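PDB 2QIR: aminoglycoside 6-N-acetyltransferase type Ib11 from Salmonella typhimurium, which probably transfers an acetyl group from acetyl-CoA to the 6'-amino group of aminoglycosides such as kanamycin B, conferring resistance to these antibiotics. Local coordinates for residues P99-I104 with V136-T141; I104-A109 with T120-A125. The protein carries 2 engineered substitutions. One frame throughout, in Å; residues are numbered along the deposited sequence.

How the contacts relate
From the N-terminal side the chain enters strand 101-108, and this one strand serves both contacts. Its first half pairs in contact 1 with strand 138-141. Its second half receives helix 118-131 in contact 2, with Ile104 as the residue common to the two. Contact 2 closes first along the chain, with a short loop from 104-109 to 120-125 that includes the CoA-binding glycines Gly115, Gly117 and Gly119. Contact 1 closes the larger loop when the chain returns from the helix, so contact 2 is nested inside it. Together they tie up a beta-alpha-beta unit: two neighbouring parallel strands and the helix packed on their sheet.

Contact 1: residues P99-I104 with V136-T141; sequences PGVRGI and VTKIQT
Strand 101-108 runs parallel beside strand 138-141: Arg102 N donates to Lys138 O (3.0 Å), Arg102 O accepts from Gln140 N (2.7 Å), and Ile104 N donates to Gln140 O. Just before the ladder, Thr137 N reaches Gly100 O from above the carbonyl plane. Gly100, without a side chain, lets Thr137 OG1 come to 3.3 Å from its carbonyl C; that hydroxyl is bonded to Asp98.

Arg102 bends at chi2 (-75°), laying its guanidinium over Val136, whose CG2 touches one face 3.5 Å from NE. NH1 holds the group by donating to Pro99 O and Val101 O, both in the guanidinium plane.

On the face with Val101, Gly103 offers no side chain, so Gln140 CG lies 3.6 Å from Gly103 CA. The extended Gln140 chain crosses Val101 almost perpendicularly, NE2 to CG1 3.5 Å, while Gln140 OE1 bonds Tyr83. Branched residues fill the other side: Ile104 CG2 meets Ile139 CG2, and Ile104 CG1 lies beside Thr141 CG2 at 3.4 Å. Ile104 and Ile139 also touch helix 118-131. This is the parallel strand pair of a beta-alpha-beta crossover in the GNAT fold.

Contact 2: residues I104-A109 with T120-A125; sequences IDQLLA and TKLVRA. Engineered in segment 104-109: Gln106 (natural residue Leu), Leu107 (natural residue Ser). With 9CS ((1R,2S,3S,4R,6S)-4,6-diamino-3-[(3-amino-3-deoxy-alpha-D-glucopyranosyl)oxy]-2-hydroxycyclohexyl 2,6-diamino-2,6-dideoxy-alpha-D-glucopyranoside), chain C.
Apolar contacts join Ile104, Gln106 and Leu108 of the strand to Leu122 and Val123 of the helix, which packs on the sheet with its axis 9.6 Å from that of the strand. Ile104 CD1 ends 3.8 Å from Val123 CG1, the two side chains crossing at about a right angle. Leu122, with CG anti to the backbone N (chi1 -166°), extends toward the strand. Its CD1 passes Leu108 CD2 at 4.1 Å, the two leucines running in opposite directions, and its CD2 lies near Gln106 CB. Leucine and valine suit this buried helix side, having only methyls to offer the sheet.

The engineered Gln106 mixes apolar and polar roles. A bend at chi2 (-62°) brings the amide beside Val123, CD to CG2 3.9 Å, while NE2 is bonded to Tyr154 OH.

Ligand bonds lie at the strand and the helix start. Asp105 OD1 receives two bonds from the aminoglycoside, N1 at 2.7 Å and N2 at 2.7 Å; N1 is the 6'-amine. Asp142 is also hydrogen-bonded to the aminoglycoside. Leu108 N and Thr120 OG1 bond coenzyme A.

The strand thus turns alternate sides to different tasks: apolar groups and the flank of the engineered Gln106 amide pack on the helix, while Asp105 binds the 6'-amine, the group probably acetylated, and Leu108 N and Thr120 OG1 bind the cofactor through backbone and hydroxyl.

Contact 1: residues P99-I104 with V136-T141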
loop_
_atom_site.group_PDB
_atom_site.type_symbol
_atom_site.label_atom_id
_atom_site.label_comp_id
_atom_site.label_asym_id
_atom_site.label_seq_id
_atom_site.Cartn_x
_atom_site.Cartn_y
_atom_site.Cartn_z
ATOM N N PRO A 99 1.402 -12.773 -13.325
ATOM C CA PRO A 99 0.319 -11.764 -13.338
ATOM C C PRO A 99 -0.516 -11.740 -12.048
ATOM O O PRO A 99 -1.280 -10.796 -11.830
ATOM C CB PRO A 99 -0.552 -12.190 -14.527
ATOM C CG PRO A 99 -0.260 -13.643 -14.727
ATOM C CD PRO A 99 1.183 -13.820 -14.350
ATOM N N GLY A 100 -0.353 -12.766 -11.209
ATOM C CA GLY A 100 -1.096 -12.893 -9.957
ATOM C C GLY A 100 -0.508 -12.122 -8.782
ATOM O O GLY A 100 -1.146 -12.003 -7.741
ATOM N N VAL A 101 0.705 -11.594 -8.944
ATOM C CA VAL A 101 1.346 -10.834 -7.873
ATOM C C VAL A 101 0.744 -9.427 -7.736
ATOM O O VAL A 101 0.522 -8.712 -8.732
ATOM C CB VAL A 101 2.903 -10.800 -8.019
ATOM C CG1 VAL A 101 3.578 -10.113 -6.812
ATOM C CG2 VAL A 101 3.439 -12.207 -8.149
ATOM N N ARG A 102 0.457 -9.062 -6.493
ATOM C CA ARG A 102 0.024 -7.712 -6.147
ATOM C C ARG A 102 1.030 -7.078 -5.193
ATOM O O ARG A 102 1.642 -7.761 -4.377
ATOM C CB ARG A 102 -1.363 -7.718 -5.469
ATOM C CG ARG A 102 -2.470 -8.309 -6.298
ATOM C CD ARG A 102 -2.942 -7.381 -7.445
ATOM N NE ARG A 102 -3.879 -8.105 -8.302
ATOM C CZ ARG A 102 -3.526 -8.948 -9.275
ATOM N NH1 ARG A 102 -2.248 -9.152 -9.548
ATOM N NH2 ARG A 102 -4.454 -9.580 -9.984
ATOM N N GLY A 103 1.194 -5.772 -5.291
ATOM C CA GLY A 103 1.943 -5.049 -4.294
ATOM C C GLY A 103 1.048 -4.101 -3.534
ATOM O O GLY A 103 -0.020 -3.708 -4.020
ATOM N N ILE A 104 1.475 -3.727 -2.334
ATOM C CA ILE A 104 0.722 -2.741 -1.568
ATOM C C ILE A 104 1.576 -1.620 -1.031
ATOM O O ILE A 104 2.775 -1.799 -0.803
ATOM C CB ILE A 104 -0.137 -3.380 -0.445
ATOM C CG1 ILE A 104 0.744 -3.954 0.670
ATOM C CG2 ILE A 104 -1.095 -4.405 -1.043
ATOM C CD1 ILE A 104 -0.019 -4.493 1.868
ATOM N N VAL A 136 -5.256 -13.902 -7.817
ATOM C CA VAL A 136 -4.105 -13.435 -7.038
ATOM C C VAL A 136 -3.391 -14.584 -6.324
ATOM O O VAL A 136 -4.025 -15.396 -5.677
ATOM C CB VAL A 136 -4.516 -12.337 -6.027
ATOM C CG1 VAL A 136 -3.397 -12.060 -5.030
ATOM C CG2 VAL A 136 -4.921 -11.083 -6.763
ATOM N N THR A 137 -2.065 -14.623 -6.463
ATOM C CA THR A 137 -1.217 -15.703 -5.959
ATOM C C THR A 137 -0.377 -15.280 -4.736
ATOM O O THR A 137 -0.077 -16.097 -3.860
ATOM C CB THR A 137 -0.214 -16.160 -7.057
ATOM O OG1 THR A 137 0.510 -15.017 -7.519
ATOM C CG2 THR A 137 -0.930 -16.806 -8.247
ATOM N N LYS A 138 -0.006 -14.002 -4.687
ATOM C CA LYS A 138 0.993 -13.525 -3.736
ATOM C C LYS A 138 0.912 -11.998 -3.606
ATOM O O LYS A 138 0.718 -11.310 -4.597
ATOM C CB LYS A 138 2.376 -13.945 -4.259
ATOM C CG LYS A 138 3.493 -13.915 -3.268
ATOM C CD LYS A 138 4.764 -14.477 -3.895
ATOM C CE LYS A 138 5.543 -13.397 -4.641
ATOM N NZ LYS A 138 6.482 -13.984 -5.642
ATOM N N ILE A 139 1.067 -11.487 -2.382
ATOM C CA ILE A 139 1.186 -10.049 -2.114
ATOM C C ILE A 139 2.620 -9.688 -1.766
ATOM O O ILE A 139 3.293 -10.403 -1.015
ATOM C CB ILE A 139 0.271 -9.551 -0.938
ATOM C CG1 ILE A 139 -1.120 -10.220 -0.938
ATOM C CG2 ILE A 139 0.154 -7.991 -0.935
ATOM C CD1 ILE A 139 -1.976 -9.930 -2.150
ATOM N N GLN A 140 3.085 -8.569 -2.304
ATOM C CA GLN A 140 4.421 -8.050 -1.989
ATOM C C GLN A 140 4.332 -6.654 -1.402
ATOM O O GLN A 140 3.317 -5.958 -1.541
ATOM C CB GLN A 140 5.321 -8.037 -3.225
ATOM C CG GLN A 140 4.844 -7.098 -4.312
ATOM C CD GLN A 140 5.786 -7.007 -5.497
ATOM O OE1 GLN A 140 6.023 -5.921 -6.028
ATOM N NE2 GLN A 140 6.318 -8.140 -5.922
ATOM N N THR A 141 5.393 -6.274 -0.706
ATOM C CA THR A 141 5.601 -4.907 -0.251
ATOM C C THR A 141 7.097 -4.639 -0.345
ATOM O O THR A 141 7.917 -5.570 -0.299
ATOM C CB THR A 141 5.128 -4.657 1.207
ATOM O OG1 THR A 141 6.005 -5.315 2.124
ATOM C CG2 THR A 141 3.762 -5.206 1.442
#

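Contact 2: residues I104-A109 with T120-A125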
loop_
_atom_site.group_PDB
_atom_site.type_symbol
_atom_site.label_atom_id
_atom_site.label_comp_id
_atom_site.label_asym_id
_atom_site.label_seq_id
_atom_site.Cartn_x
_atom_site.Cartn_y
_atom_site.Cartn_z
ATOM N N ILE A 104 1.475 -3.727 -2.334
ATOM C CA ILE A 104 0.722 -2.741 -1.568
ATOM C C ILE A 104 1.576 -1.620 -1.031
ATOM O O ILE A 104 2.775 -1.799 -0.803
ATOM C CB ILE A 104 -0.137 -3.380 -0.445
ATOM C CG1 ILE A 104 0.744 -3.954 0.670
ATOM C CG2 ILE A 104 -1.095 -4.405 -1.043
ATOM C CD1 ILE A 104 -0.019 -4.493 1.868
ATOM N N ASP A 105 0.950 -0.455 -0.873
ATOM C CA ASP A 105 1.530 0.686 -0.141
ATOM C C ASP A 105 0.419 1.319 0.690
ATOM O O ASP A 105 -0.760 1.211 0.328
ATOM C CB ASP A 105 2.118 1.743 -1.084
ATOM C CG ASP A 105 3.164 1.179 -2.019
ATOM O OD1 ASP A 105 4.307 0.940 -1.552
ATOM O OD2 ASP A 105 2.838 0.977 -3.221
ATOM N N GLN A 106 0.780 1.975 1.792
ATOM C CA GLN A 106 -0.227 2.624 2.629
ATOM C C GLN A 106 0.322 3.622 3.653
ATOM O O GLN A 106 1.512 3.639 3.973
ATOM C CB GLN A 106 -1.138 1.586 3.310
ATOM C CG GLN A 106 -0.542 0.849 4.496
ATOM C CD GLN A 106 0.678 0.006 4.144
ATOM O OE1 GLN A 106 1.707 0.065 4.846
ATOM N NE2 GLN A 106 0.580 -0.786 3.059
ATOM N N LEU A 107 -0.580 4.442 4.167
ATOM C CA LEU A 107 -0.233 5.459 5.126
ATOM C C LEU A 107 -1.420 5.695 6.058
ATOM O O LEU A 107 -2.585 5.486 5.677
ATOM C CB LEU A 107 0.168 6.756 4.411
ATOM C CG LEU A 107 -0.905 7.503 3.582
ATOM C CD1 LEU A 107 -1.673 8.539 4.421
ATOM C CD2 LEU A 107 -0.273 8.171 2.370
ATOM N N LEU A 108 -1.109 6.121 7.273
ATOM C CA LEU A 108 -2.104 6.555 8.231
ATOM C C LEU A 108 -2.084 8.082 8.262
ATOM O O LEU A 108 -1.017 8.690 8.326
ATOM C CB LEU A 108 -1.791 5.978 9.612
ATOM C CG LEU A 108 -2.016 4.480 9.858
ATOM C CD1 LEU A 108 -1.518 4.101 11.264
ATOM C CD2 LEU A 108 -3.488 4.096 9.677
ATOM N N ALA A 109 -3.263 8.688 8.192
ATOM C CA ALA A 109 -3.406 10.136 8.037
ATOM C C ALA A 109 -2.978 10.949 9.260
ATOM O O ALA A 109 -2.427 12.050 9.112
ATOM C CB ALA A 109 -4.831 10.464 7.682
ATOM N N THR A 120 -1.522 -2.243 11.071
ATOM C CA THR A 120 -1.584 -3.707 10.981
ATOM C C THR A 120 -2.983 -4.181 10.565
ATOM O O THR A 120 -3.095 -5.047 9.710
ATOM C CB THR A 120 -1.103 -4.387 12.300
ATOM O OG1 THR A 120 0.302 -4.142 12.476
ATOM C CG2 THR A 120 -1.356 -5.903 12.281
ATOM N N LYS A 121 -4.031 -3.593 11.144
ATOM C CA LYS A 121 -5.419 -3.882 10.718
ATOM C C LYS A 121 -5.674 -3.448 9.276
ATOM O O LYS A 121 -6.285 -4.179 8.511
ATOM C CB LYS A 121 -6.457 -3.209 11.624
ATOM C CG LYS A 121 -6.497 -3.687 13.073
ATOM C CD LYS A 121 -7.232 -2.642 13.925
ATOM C CE LYS A 121 -7.181 -2.982 15.410
ATOM N NZ LYS A 121 -8.084 -4.117 15.737
ATOM N N LEU A 122 -5.189 -2.264 8.907
ATOM C CA LEU A 122 -5.306 -1.780 7.539
ATOM C C LEU A 122 -4.670 -2.792 6.559
ATOM O O LEU A 122 -5.316 -3.229 5.603
ATOM C CB LEU A 122 -4.677 -0.379 7.408
ATOM C CG LEU A 122 -4.930 0.511 6.173
ATOM C CD1 LEU A 122 -4.141 1.832 6.284
ATOM C CD2 LEU A 122 -4.598 -0.179 4.855
ATOM N N VAL A 123 -3.414 -3.167 6.805
ATOM C CA VAL A 123 -2.725 -4.166 5.963
ATOM C C VAL A 123 -3.490 -5.511 5.929
ATOM O O VAL A 123 -3.733 -6.062 4.845
ATOM C CB VAL A 123 -1.223 -4.340 6.372
ATOM C CG1 VAL A 123 -0.529 -5.399 5.532
ATOM C CG2 VAL A 123 -0.476 -3.018 6.235
ATOM N N ARG A 124 -3.897 -6.019 7.097
ATOM C CA ARG A 124 -4.689 -7.258 7.152
ATOM C C ARG A 124 -5.979 -7.190 6.309
ATOM O O ARG A 124 -6.307 -8.151 5.583
ATOM C CB ARG A 124 -4.983 -7.693 8.598
ATOM C CG ARG A 124 -3.744 -8.205 9.363
ATOM C CD ARG A 124 -4.139 -9.159 10.487
ATOM N NE ARG A 124 -2.995 -9.696 11.242
ATOM C CZ ARG A 124 -2.176 -10.677 10.831
ATOM N NH1 ARG A 124 -2.321 -11.251 9.638
ATOM N NH2 ARG A 124 -1.183 -11.081 11.617
ATOM N N ALA A 125 -6.672 -6.050 6.372
ATOM C CA ALA A 125 -7.878 -5.805 5.563
ATOM C C ALA A 125 -7.570 -5.794 4.057
ATOM O O ALA A 125 -8.330 -6.351 3.243
ATOM C CB ALA A 125 -8.556 -4.485 5.992
HETATM C C1 9CS C . 4.786 4.749 -3.453
HETATM C C2 9CS C . 5.211 6.231 -3.364
HETATM C C3 9CS C . 6.507 6.362 -2.535
HETATM C C4 9CS C . 6.323 5.752 -1.137
HETATM C C5 9CS C . 5.751 4.335 -1.268
HETATM C C6 9CS C . 5.370 3.900 0.133
HETATM C C7 9CS C . 5.536 0.749 -6.965
HETATM C C8 9CS C . 4.492 1.876 -7.105
HETATM C C9 9CS C . 4.865 3.110 -6.244
HETATM C C10 9CS C . 5.233 2.740 -4.788
HETATM C C11 9CS C . 6.216 1.549 -4.708
HETATM C C12 9CS C . 5.715 0.338 -5.504
HETATM C C13 9CS C . 3.261 2.506 -9.065
HETATM C C14 9CS C . 3.317 1.965 -10.503
HETATM C C15 9CS C . 4.397 2.698 -11.306
HETATM C C16 9CS C . 4.196 4.227 -11.279
HETATM C C17 9CS C . 3.866 4.753 -9.854
HETATM C C18 9CS C . 3.296 6.187 -9.881
HETATM N N1 9CS C . 5.545 2.452 0.250
HETATM N N2 9CS C . 6.399 1.129 -3.314
HETATM N N3 9CS C . 5.201 -0.416 -7.785
HETATM N N4 9CS C . 4.378 2.241 -12.699
HETATM O O5 9CS C . 4.565 4.280 -2.120
HETATM O O7 9CS C . 6.899 7.724 -2.436
HETATM O O8 9CS C . 7.569 5.696 -0.440
HETATM O O9 9CS C . 5.791 3.909 -4.135
HETATM O O10 9CS C . 3.788 4.052 -6.236
HETATM O O11 9CS C . 4.558 2.294 -8.452
HETATM O O12 9CS C . 2.893 3.923 -9.097
HETATM O O13 9CS C . 3.575 0.557 -10.470
HETATM O O14 9CS C . 5.366 4.878 -11.825
HETATM O O15 9CS C . 3.801 6.888 -8.741
HETATM N N6 9CS C . 5.405 6.791 -4.674
#